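Nickel-dependent hydrogenase large subunit (PDB 3MYR) serves as the catalytic subunit of a membrane-bound [NiFe] hydrogenase, which splits molecular hydrogen at a nickel-iron centre and passes the electrons to an acceptor. Local coordinates at residues L395-A399 against T400-Q404; R274-L278 against G279-C283; L293-A296 against T297-F300; A443-G446 against W447-G450; L262-A265 against G266-D270. All blocks are in the same frame, centred on the assembly; numbering follows the deposited sequence.

Contact 1: residues L395-A399 against T400-Q404; sequences LMLYA and TGHDQ
The backbone from Leu397 to His402 closes helix 390-399 with a Schellman motif, His402 N reaching back to Leu397 O (3.0 Å) while, inside that loop, Gly401 N bonds to Tyr398 O at 3.1 Å. Gly401 has the positive phi of the C-prime position (78°), which a residue without a side chain adopts at little cost. One step earlier, Thr400 turns back on the helix it has just left. Its OG1 stands between its own backbone N and carbonyl carbon (chi1 54°), and from there it donates to Met396 O over 2.8 Å. Thr400 N binds the same oxygen at 3.1 Å, arriving from the other face of the carbonyl plane, so two donors of a single residue clasp one acceptor. Across the turn, the side chains of Leu397 and His402 run alongside each other, pointing the same way. Leu397 CD2 lies 3.7 Å from His402 CB and meets the imidazole obliquely; both side chains also rest on Ile439 of helix 426-456. His402 in turn takes the N-cap position of helix 403-416. The carbonyls of Met396, Leu397 and Tyr398 thus find donors within the turn itself, threonine adding a hydroxyl where the backbone alone would supply one bond, and these three are satisfied as the chain swings from one helix into the next.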
# COMPACT_ATOMS: atom_id res chain seq x y z
N LEU B 395 -12.80 -18.34 0.30
CA LEU B 395 -12.93 -19.77 0.65
C LEU B 395 -13.43 -19.99 2.07
O LEU B 395 -14.31 -20.82 2.27
CB LEU B 395 -11.67 -20.62 0.33
CG LEU B 395 -11.20 -20.67 -1.13
CD1 LEU B 395 -9.78 -21.22 -1.18
CD2 LEU B 395 -12.11 -21.55 -1.99
N MET B 396 -12.91 -19.21 3.04
CA MET B 396 -13.33 -19.33 4.43
C MET B 396 -14.80 -18.96 4.62
O MET B 396 -15.52 -19.61 5.36
CB MET B 396 -12.47 -18.43 5.33
CG MET B 396 -12.17 -19.05 6.72
SD MET B 396 -11.11 -20.55 6.66
CE MET B 396 -9.60 -20.01 5.81
N LEU B 397 -15.25 -17.90 3.94
CA LEU B 397 -16.62 -17.50 3.97
C LEU B 397 -17.50 -18.56 3.38
O LEU B 397 -18.61 -18.82 3.90
CB LEU B 397 -16.85 -16.15 3.22
CG LEU B 397 -16.34 -14.94 4.03
CD1 LEU B 397 -16.24 -13.67 3.13
CD2 LEU B 397 -17.24 -14.68 5.25
N TYR B 398 -17.07 -19.10 2.24
CA TYR B 398 -17.84 -20.13 1.58
C TYR B 398 -17.97 -21.34 2.49
O TYR B 398 -19.07 -21.90 2.69
CB TYR B 398 -17.13 -20.56 0.28
CG TYR B 398 -17.99 -21.33 -0.74
CD1 TYR B 398 -17.87 -22.73 -0.88
CD2 TYR B 398 -18.94 -20.65 -1.50
CE1 TYR B 398 -18.66 -23.43 -1.83
CE2 TYR B 398 -19.73 -21.31 -2.41
CZ TYR B 398 -19.59 -22.70 -2.59
OH TYR B 398 -20.36 -23.34 -3.53
N ALA B 399 -16.83 -21.79 3.00
CA ALA B 399 -16.79 -22.99 3.80
C ALA B 399 -17.67 -22.85 5.05
O ALA B 399 -18.21 -23.84 5.51
CB ALA B 399 -15.34 -23.30 4.20
N THR B 400 -17.79 -21.65 5.61
CA THR B 400 -18.50 -21.47 6.89
C THR B 400 -19.96 -21.05 6.64
O THR B 400 -20.62 -20.57 7.56
CB THR B 400 -17.82 -20.40 7.82
OG1 THR B 400 -17.66 -19.15 7.14
CG2 THR B 400 -16.42 -20.85 8.25
N GLY B 401 -20.45 -21.14 5.41
CA GLY B 401 -21.87 -20.89 5.22
C GLY B 401 -22.30 -19.41 5.21
O GLY B 401 -23.46 -19.13 5.45
N HIS B 402 -21.40 -18.48 4.89
CA HIS B 402 -21.80 -17.06 4.73
C HIS B 402 -22.72 -16.95 3.52
O HIS B 402 -22.28 -17.30 2.40
CB HIS B 402 -20.58 -16.13 4.58
CG HIS B 402 -20.91 -14.67 4.42
ND1 HIS B 402 -20.89 -13.76 5.47
CD2 HIS B 402 -21.20 -13.94 3.31
CE1 HIS B 402 -21.20 -12.55 5.02
NE2 HIS B 402 -21.39 -12.64 3.72
N ASP B 403 -23.96 -16.47 3.72
CA ASP B 403 -24.97 -16.62 2.67
C ASP B 403 -24.65 -15.79 1.44
O ASP B 403 -24.79 -16.26 0.31
CB ASP B 403 -26.36 -16.25 3.16
CG ASP B 403 -27.05 -17.39 3.95
OD1 ASP B 403 -26.71 -18.60 3.84
OD2 ASP B 403 -27.98 -17.05 4.69
N GLN B 404 -24.30 -14.53 1.66
CA GLN B 404 -24.03 -13.68 0.52
C GLN B 404 -22.80 -14.19 -0.26
O GLN B 404 -22.85 -14.25 -1.50
CB GLN B 404 -23.82 -12.23 0.98
CG GLN B 404 -23.47 -11.29 -0.14
CD GLN B 404 -23.23 -9.86 0.35
OE1 GLN B 404 -22.84 -9.65 1.51
NE2 GLN B 404 -23.48 -8.90 -0.52

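Contact 2: residues R274-L278 against G279-C283; sequences RGEGL and GNFLC
In the loop that leads into strand 281-288, the carboxylate of Glu276 is wrapped by the backbone that follows it, Gly279 N donating to Glu276 OE1 over 2.7 Å. This bond is almost straight, 172° at the hydrogen, and uses the syn lone pair of OE1. A second donor, Leu278 N, reaches OE1 at 2.8 Å from above the carboxylate plane, and the two NH groups together fix the rotation of the acid. The side chain gets there by leaving the backbone N on the far side (chi1 -160°) and then bending at its second torsion. Gly279 has a positive phi at which a CB would collide with Leu278 O, so glycine suits the corner exactly. From here the chain straightens into the antiparallel pair formed by 281-288 and 300-305, in which Phe281 is linked through its backbone to Ile305. The Phe281 ring comes back toward the acid from the opposite direction: its CZ is 3.7 Å from Glu276 CD, with ring and carboxylate planes inclined by 64°. The other acid oxygen, OE2, forms a salt bridge with Arg308, and the Asn280 amide holds Asp307 N through OD1 and Ser385 O through ND2.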
# COMPACT_ATOMS: atom_id res chain seq x y z
N ARG B 274 -4.84 -22.52 -13.75
CA ARG B 274 -3.44 -22.43 -13.38
C ARG B 274 -3.28 -21.45 -12.24
O ARG B 274 -4.16 -20.61 -12.02
CB ARG B 274 -2.55 -22.03 -14.61
CG ARG B 274 -2.85 -20.69 -15.26
CD ARG B 274 -1.99 -20.43 -16.53
NE ARG B 274 -2.24 -21.47 -17.54
CZ ARG B 274 -3.18 -21.35 -18.48
NH1 ARG B 274 -3.88 -20.19 -18.62
NH2 ARG B 274 -3.38 -22.34 -19.33
N GLY B 275 -2.11 -21.48 -11.61
CA GLY B 275 -1.69 -20.37 -10.73
C GLY B 275 -2.12 -20.55 -9.27
O GLY B 275 -2.31 -19.57 -8.52
N GLU B 276 -2.29 -21.79 -8.84
CA GLU B 276 -2.53 -22.04 -7.40
C GLU B 276 -1.91 -23.40 -7.01
O GLU B 276 -2.52 -24.45 -7.23
CB GLU B 276 -4.03 -21.97 -7.03
CG GLU B 276 -4.28 -21.74 -5.50
CD GLU B 276 -3.93 -23.02 -4.64
OE1 GLU B 276 -2.89 -23.03 -3.93
OE2 GLU B 276 -4.69 -24.00 -4.68
N GLY B 277 -0.71 -23.38 -6.44
CA GLY B 277 0.00 -24.65 -6.28
C GLY B 277 0.16 -25.15 -4.86
O GLY B 277 0.97 -26.05 -4.62
N LEU B 278 -0.60 -24.59 -3.92
CA LEU B 278 -0.44 -24.94 -2.49
C LEU B 278 -1.65 -25.69 -1.94
O LEU B 278 -1.48 -26.72 -1.23
CB LEU B 278 -0.21 -23.70 -1.61
CG LEU B 278 1.02 -22.81 -1.82
CD1 LEU B 278 1.12 -21.65 -0.73
CD2 LEU B 278 2.25 -23.70 -1.75
N GLY B 279 -2.85 -25.16 -2.21
CA GLY B 279 -4.04 -25.78 -1.66
C GLY B 279 -4.33 -25.46 -0.17
O GLY B 279 -5.31 -25.98 0.36
N ASN B 280 -3.51 -24.65 0.49
CA ASN B 280 -3.68 -24.32 1.93
C ASN B 280 -3.90 -22.82 2.06
O ASN B 280 -3.22 -22.07 1.37
CB ASN B 280 -2.42 -24.67 2.70
CG ASN B 280 -1.98 -26.12 2.44
OD1 ASN B 280 -2.82 -27.03 2.33
ND2 ASN B 280 -0.68 -26.34 2.38
N PHE B 281 -4.83 -22.38 2.92
CA PHE B 281 -5.21 -20.97 3.02
C PHE B 281 -5.32 -20.58 4.48
O PHE B 281 -5.78 -21.37 5.26
CB PHE B 281 -6.54 -20.72 2.29
CG PHE B 281 -6.45 -21.06 0.87
CD1 PHE B 281 -6.61 -22.40 0.46
CD2 PHE B 281 -6.10 -20.08 -0.09
CE1 PHE B 281 -6.44 -22.78 -0.92
CE2 PHE B 281 -5.95 -20.43 -1.45
CZ PHE B 281 -6.05 -21.80 -1.85
N LEU B 282 -4.91 -19.37 4.83
CA LEU B 282 -4.93 -18.98 6.20
C LEU B 282 -5.61 -17.60 6.36
O LEU B 282 -5.27 -16.65 5.62
CB LEU B 282 -3.48 -18.96 6.71
CG LEU B 282 -3.16 -18.30 8.04
CD1 LEU B 282 -3.66 -19.24 9.16
CD2 LEU B 282 -1.67 -18.05 8.16
N CYS B 283 -6.50 -17.51 7.37
CA CYS B 283 -7.12 -16.26 7.79
C CYS B 283 -7.00 -16.08 9.30
O CYS B 283 -7.31 -17.00 10.04
CB CYS B 283 -8.61 -16.25 7.48
SG CYS B 283 -8.94 -16.39 5.72

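Contact 3: residues L293-A296 against T297-F300; sequences LDPA and TFLF
Pro295 and Phe298 make the tight part of this turn, the proline CA sitting squarely over the face of the phenyl ring. That CH-pi contact puts Pro295 CA 3.4 Å from the centroid of the Phe298 ring, only 6° off the ring normal. The two side chains run alongside each other, and Pro295 CB comes within 4.0 Å of Phe298 CE1. At the other flank Leu293 adds a single oblique contact, its CD2 lying 3.9 Å from Phe298 CE2. Toward solvent lie Pro295 and Ala296, where the short 3-10 turn is held by polar bonds more than by apolar packing. Asp294 sets it up as an Asx turn, its OD2 accepting from Ala296 N at 2.9 Å. Its carbonyl oxygen is gripped twice by Thr297, once by N at 2.9 Å from above the carbonyl plane and once by OG1, at 2.9 Å, in that plane on a lone pair. A chi1 of 69° folds the hydroxyl back for this. Aspartate and threonine supply acceptors and donors that the backbone of so short a turn lacks, while proline, with its restricted phi and a CA hydrogen somewhat polarised by neighbouring amides, fastens it to the aromatic residue two positions before strand 300-305.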
# COMPACT_ATOMS: atom_id res chain seq x y z
N LEU B 293 -13.04 -7.24 20.32
CA LEU B 293 -12.41 -7.86 19.13
C LEU B 293 -12.56 -9.38 19.24
O LEU B 293 -11.59 -10.11 19.41
CB LEU B 293 -10.93 -7.47 19.07
CG LEU B 293 -10.20 -7.09 17.78
CD1 LEU B 293 -8.98 -7.91 17.49
CD2 LEU B 293 -11.09 -6.88 16.54
N ASP B 294 -13.80 -9.85 19.18
CA ASP B 294 -14.13 -11.22 19.52
C ASP B 294 -14.30 -11.97 18.21
O ASP B 294 -15.17 -11.63 17.40
CB ASP B 294 -15.43 -11.22 20.30
CG ASP B 294 -15.96 -12.62 20.60
OD1 ASP B 294 -17.00 -12.67 21.28
OD2 ASP B 294 -15.40 -13.66 20.16
N PRO B 295 -13.43 -12.97 17.97
CA PRO B 295 -13.47 -13.70 16.69
C PRO B 295 -14.82 -14.32 16.39
O PRO B 295 -15.12 -14.49 15.22
CB PRO B 295 -12.43 -14.83 16.90
CG PRO B 295 -11.41 -14.20 17.76
CD PRO B 295 -12.30 -13.44 18.80
N ALA B 296 -15.63 -14.63 17.41
CA ALA B 296 -16.99 -15.18 17.14
C ALA B 296 -17.90 -14.18 16.41
O ALA B 296 -18.86 -14.56 15.78
CB ALA B 296 -17.68 -15.75 18.46
N THR B 297 -17.58 -12.90 16.46
CA THR B 297 -18.46 -11.87 15.86
C THR B 297 -17.90 -11.34 14.52
O THR B 297 -18.42 -10.39 13.96
CB THR B 297 -18.68 -10.67 16.85
OG1 THR B 297 -17.46 -9.90 17.04
CG2 THR B 297 -19.23 -11.17 18.22
N PHE B 298 -16.78 -11.92 14.06
CA PHE B 298 -16.05 -11.39 12.90
C PHE B 298 -16.91 -11.50 11.63
O PHE B 298 -17.57 -12.50 11.39
CB PHE B 298 -14.74 -12.16 12.70
CG PHE B 298 -13.59 -11.73 13.60
CD1 PHE B 298 -12.37 -12.43 13.55
CD2 PHE B 298 -13.70 -10.63 14.46
CE1 PHE B 298 -11.25 -12.03 14.31
CE2 PHE B 298 -12.62 -10.23 15.26
CZ PHE B 298 -11.38 -10.94 15.19
N LEU B 299 -16.86 -10.50 10.77
CA LEU B 299 -17.33 -10.70 9.40
C LEU B 299 -16.43 -11.72 8.61
O LEU B 299 -16.93 -12.65 7.99
CB LEU B 299 -17.38 -9.35 8.67
CG LEU B 299 -17.74 -9.43 7.19
CD1 LEU B 299 -19.14 -10.08 7.10
CD2 LEU B 299 -17.83 -8.03 6.69
N PHE B 300 -15.12 -11.60 8.70
CA PHE B 300 -14.24 -12.58 8.10
C PHE B 300 -13.79 -13.54 9.19
O PHE B 300 -13.16 -13.11 10.14
CB PHE B 300 -12.99 -11.89 7.53
CG PHE B 300 -13.27 -11.00 6.33
CD1 PHE B 300 -13.89 -11.51 5.21
CD2 PHE B 300 -12.69 -9.75 6.25
CE1 PHE B 300 -14.08 -10.70 4.08
CE2 PHE B 300 -12.84 -8.95 5.11
CZ PHE B 300 -13.53 -9.42 4.03

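Contact 4: residues A443-G446 against W447-G450; sequences AMQG and WYDG
Ala443 and Trp447 are one helical turn apart on helix 426-456, and the alanine methyl lies over a face of the indole. Ala443 CB stands 4.0 Å from the centroid of the six-membered ring of Trp447, a CH-pi contact tilted 22° from the ring normal. The carbonyl of the same residue also lies over the indole, Ala443 O being 3.6 Å from Trp447 CD2, although displaced toward the rim. A small methyl suits this place because the broad ring system can lie close along the helix surface. Met444 approaches differently: its sulfur is at the edge, in the ring plane, with SD 3.9 Å from Trp447 CZ3, a Met-aromatic contact. To put SD there the thioether chain bends at both its second and third torsions, a flexibility methionine offers.

The next shell is the helix backbone that sets these side chains in order. Trp447 N bonds to Ala443 O at 3.3 Å, and the tryptophan CG, opposite its own carbonyl carbon (chi1 -60°), sends the indole back over the preceding turn. Further along, Tyr448 N is bound to Met444 O at 3.1 Å and Gly450 N to Gly446 O at 3.0 Å.

Outside the segments, Leu94 of helix 86-112 packs on both Trp447 and Met444, and Ile246 of helix 236-265 touches Met444 and Tyr448, so one side of this stretch, carrying Met444, Trp447 and Tyr448, packs against two neighbouring helices. At its far end the phenolic OH of Tyr448 is hydrogen-bonded to Leu239 O.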
# COMPACT_ATOMS: atom_id res chain seq x y z
N ALA B 443 -21.48 -4.06 3.77
CA ALA B 443 -21.39 -4.00 5.23
C ALA B 443 -21.22 -2.56 5.80
O ALA B 443 -21.53 -2.32 6.99
CB ALA B 443 -20.24 -4.87 5.72
N MET B 444 -20.65 -1.67 4.99
CA MET B 444 -20.33 -0.31 5.40
C MET B 444 -21.55 0.40 5.93
O MET B 444 -21.41 1.13 6.87
CB MET B 444 -19.77 0.55 4.24
CG MET B 444 -18.38 0.08 3.69
SD MET B 444 -17.07 0.51 4.80
CE MET B 444 -16.96 2.31 4.45
N GLN B 445 -22.72 0.23 5.29
CA GLN B 445 -23.94 0.91 5.69
C GLN B 445 -24.31 0.46 7.12
O GLN B 445 -24.67 1.29 7.93
CB GLN B 445 -25.14 0.70 4.72
CG GLN B 445 -26.36 1.72 4.99
CD GLN B 445 -25.93 3.24 4.86
OE1 GLN B 445 -26.27 4.11 5.71
NE2 GLN B 445 -25.17 3.54 3.85
N GLY B 446 -24.09 -0.80 7.45
CA GLY B 446 -24.51 -1.31 8.76
C GLY B 446 -23.64 -0.66 9.84
O GLY B 446 -24.13 -0.26 10.88
N TRP B 447 -22.35 -0.48 9.56
CA TRP B 447 -21.49 0.07 10.63
C TRP B 447 -21.74 1.57 10.78
O TRP B 447 -21.74 2.09 11.91
CB TRP B 447 -20.00 -0.14 10.33
CG TRP B 447 -19.61 -1.56 10.20
CD1 TRP B 447 -19.89 -2.60 11.10
CD2 TRP B 447 -18.74 -2.11 9.19
NE1 TRP B 447 -19.29 -3.77 10.63
CE2 TRP B 447 -18.59 -3.50 9.48
CE3 TRP B 447 -18.07 -1.57 8.09
CZ2 TRP B 447 -17.87 -4.35 8.66
CZ3 TRP B 447 -17.31 -2.42 7.30
CH2 TRP B 447 -17.19 -3.78 7.61
N TYR B 448 -21.97 2.25 9.66
CA TYR B 448 -22.32 3.67 9.70
C TYR B 448 -23.62 3.92 10.52
O TYR B 448 -23.68 4.81 11.43
CB TYR B 448 -22.47 4.23 8.28
CG TYR B 448 -22.92 5.70 8.26
CD1 TYR B 448 -21.98 6.71 8.37
CD2 TYR B 448 -24.28 6.06 8.12
CE1 TYR B 448 -22.37 8.06 8.38
CE2 TYR B 448 -24.70 7.40 8.10
CZ TYR B 448 -23.73 8.39 8.26
OH TYR B 448 -24.07 9.72 8.24
N ASP B 449 -24.67 3.16 10.18
CA ASP B 449 -25.94 3.30 10.88
C ASP B 449 -25.73 2.97 12.35
O ASP B 449 -26.38 3.55 13.20
CB ASP B 449 -27.02 2.33 10.33
CG ASP B 449 -27.45 2.69 8.93
OD1 ASP B 449 -27.27 3.89 8.52
OD2 ASP B 449 -27.98 1.78 8.24
N GLY B 450 -24.88 2.01 12.65
CA GLY B 450 -24.70 1.63 14.06
C GLY B 450 -23.95 2.73 14.82
O GLY B 450 -24.22 2.97 16.01

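Contact 5: residues L262-A265 against G266-D270; sequences LAIA and GFYKD
Tyr268 turns back against the last turn of helix 236-265, and its side chain can be followed outward atom by atom. Tyr268 CB begins 4.0 Å from Ala265 O, the oxygen that also receives Tyr268 N (2.9 Å) and thereby closes a type I beta turn from Ala265 to Tyr268. With CG set opposite the carbonyl carbon (chi1 -71°), the ring is carried alongside Ile264. Tyr268 CD1 meets Ile264 twice: the carbonyl oxygen O is 3.4 Å away, approaching the ring obliquely, and the methyl CG2 is at 4.0 Å. Tyr268 CE1 continues along the same methyl, 4.1 Å from Ile264 CG2. At the tip, OH is hydrogen-bonded to Trp116 O and to Arg178 N, while the ring also stacks edge-to-face with Trp116.

Phe267 takes the more exposed side of the turn. Its N donates to Ile264 O at 3.0 Å, and its ring presents an edge to Ala263 O, which lies 3.7 Å from Phe267 CD1 near the ring plane. Gly266 holds Leu262 O and Ala263 O by weak bonds alone. Tyrosine suits the buried place because it unites an apolar ring for Ile264 with a polar tip that can both give and take a hydrogen bond. The helix end is thus held by two good backbone bonds, from Phe267 N and Tyr268 N, and the phenol carries the hold to neighbouring loops, its hydroxyl satisfied by main-chain partners.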
# COMPACT_ATOMS: atom_id res chain seq x y z
N LEU B 262 -16.21 -9.61 -14.19
CA LEU B 262 -16.94 -10.76 -14.73
C LEU B 262 -16.91 -10.82 -16.26
O LEU B 262 -16.65 -11.89 -16.79
CB LEU B 262 -18.40 -10.86 -14.21
CG LEU B 262 -18.58 -10.89 -12.67
CD1 LEU B 262 -20.10 -10.93 -12.26
CD2 LEU B 262 -17.83 -12.01 -12.01
N ALA B 263 -17.16 -9.69 -16.95
CA ALA B 263 -17.13 -9.65 -18.42
C ALA B 263 -15.72 -10.05 -18.92
O ALA B 263 -15.62 -10.84 -19.86
CB ALA B 263 -17.49 -8.27 -18.96
N ILE B 264 -14.66 -9.52 -18.31
CA ILE B 264 -13.26 -9.86 -18.73
C ILE B 264 -12.91 -11.33 -18.46
O ILE B 264 -12.39 -12.02 -19.36
CB ILE B 264 -12.23 -8.89 -18.11
CG1 ILE B 264 -12.36 -7.54 -18.83
CG2 ILE B 264 -10.76 -9.39 -18.28
CD1 ILE B 264 -11.68 -6.38 -18.10
N ALA B 265 -13.33 -11.85 -17.30
CA ALA B 265 -13.10 -13.25 -16.96
C ALA B 265 -13.60 -14.24 -18.04
O ALA B 265 -13.01 -15.32 -18.22
CB ALA B 265 -13.79 -13.57 -15.61
N GLY B 266 -14.74 -13.94 -18.68
CA GLY B 266 -15.36 -14.82 -19.65
C GLY B 266 -14.40 -15.14 -20.80
O GLY B 266 -14.55 -16.18 -21.46
N PHE B 267 -13.40 -14.27 -21.07
CA PHE B 267 -12.43 -14.50 -22.17
C PHE B 267 -11.16 -15.22 -21.68
O PHE B 267 -10.29 -15.52 -22.47
CB PHE B 267 -12.06 -13.16 -22.84
CG PHE B 267 -13.20 -12.57 -23.71
CD1 PHE B 267 -14.18 -11.78 -23.14
CD2 PHE B 267 -13.27 -12.85 -25.09
CE1 PHE B 267 -15.22 -11.25 -23.93
CE2 PHE B 267 -14.34 -12.33 -25.89
CZ PHE B 267 -15.29 -11.55 -25.30
N TYR B 268 -11.06 -15.50 -20.39
CA TYR B 268 -9.82 -16.02 -19.81
C TYR B 268 -10.05 -17.22 -18.84
O TYR B 268 -9.36 -17.37 -17.84
CB TYR B 268 -9.12 -14.87 -19.06
CG TYR B 268 -8.55 -13.82 -20.00
CD1 TYR B 268 -9.12 -12.55 -20.07
CD2 TYR B 268 -7.48 -14.12 -20.86
CE1 TYR B 268 -8.61 -11.60 -20.93
CE2 TYR B 268 -6.96 -13.17 -21.74
CZ TYR B 268 -7.51 -11.90 -21.75
OH TYR B 268 -6.99 -10.88 -22.54
N LYS B 269 -11.01 -18.06 -19.18
CA LYS B 269 -11.55 -19.06 -18.31
C LYS B 269 -10.48 -20.11 -18.09
O LYS B 269 -10.44 -20.70 -17.01
CB LYS B 269 -12.78 -19.74 -18.94
CG LYS B 269 -14.09 -18.89 -18.82
CD LYS B 269 -15.18 -19.58 -19.71
CE LYS B 269 -16.45 -18.77 -19.75
NZ LYS B 269 -17.62 -19.58 -20.24
N ASP B 270 -9.59 -20.30 -19.07
CA ASP B 270 -8.45 -21.23 -18.88
C ASP B 270 -7.47 -20.73 -17.76
O ASP B 270 -6.71 -21.53 -17.18
CB ASP B 270 -7.67 -21.46 -20.18
CG ASP B 270 -7.11 -20.16 -20.76
OD1 ASP B 270 -5.88 -20.05 -20.98
OD2 ASP B 270 -7.91 -19.20 -20.93

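Along the chain the order is contact 5, 2, 3, 1, 4. Contact 5 ends helix 236-265 and contact 2 follows after three residues, although their centres lie about 21 Å apart. Contacts 2 and 3 belong to the antiparallel pair 281-288 and 300-305, at the start of its first strand and in the connection between the two. Contact 1, joining helices 390-399 and 403-416, touches both: Leu395 CD1 is 3.7 Å from Phe281 CE1, and Leu397 CD2 3.4 Å from Leu299 O. Leu299 also meets Ala443 and Trp447 of contact 4. Contacts 2, 1, 3 and 4 therefore form a continuous chain of packing between the strand pair and the helices, away from the metal sites.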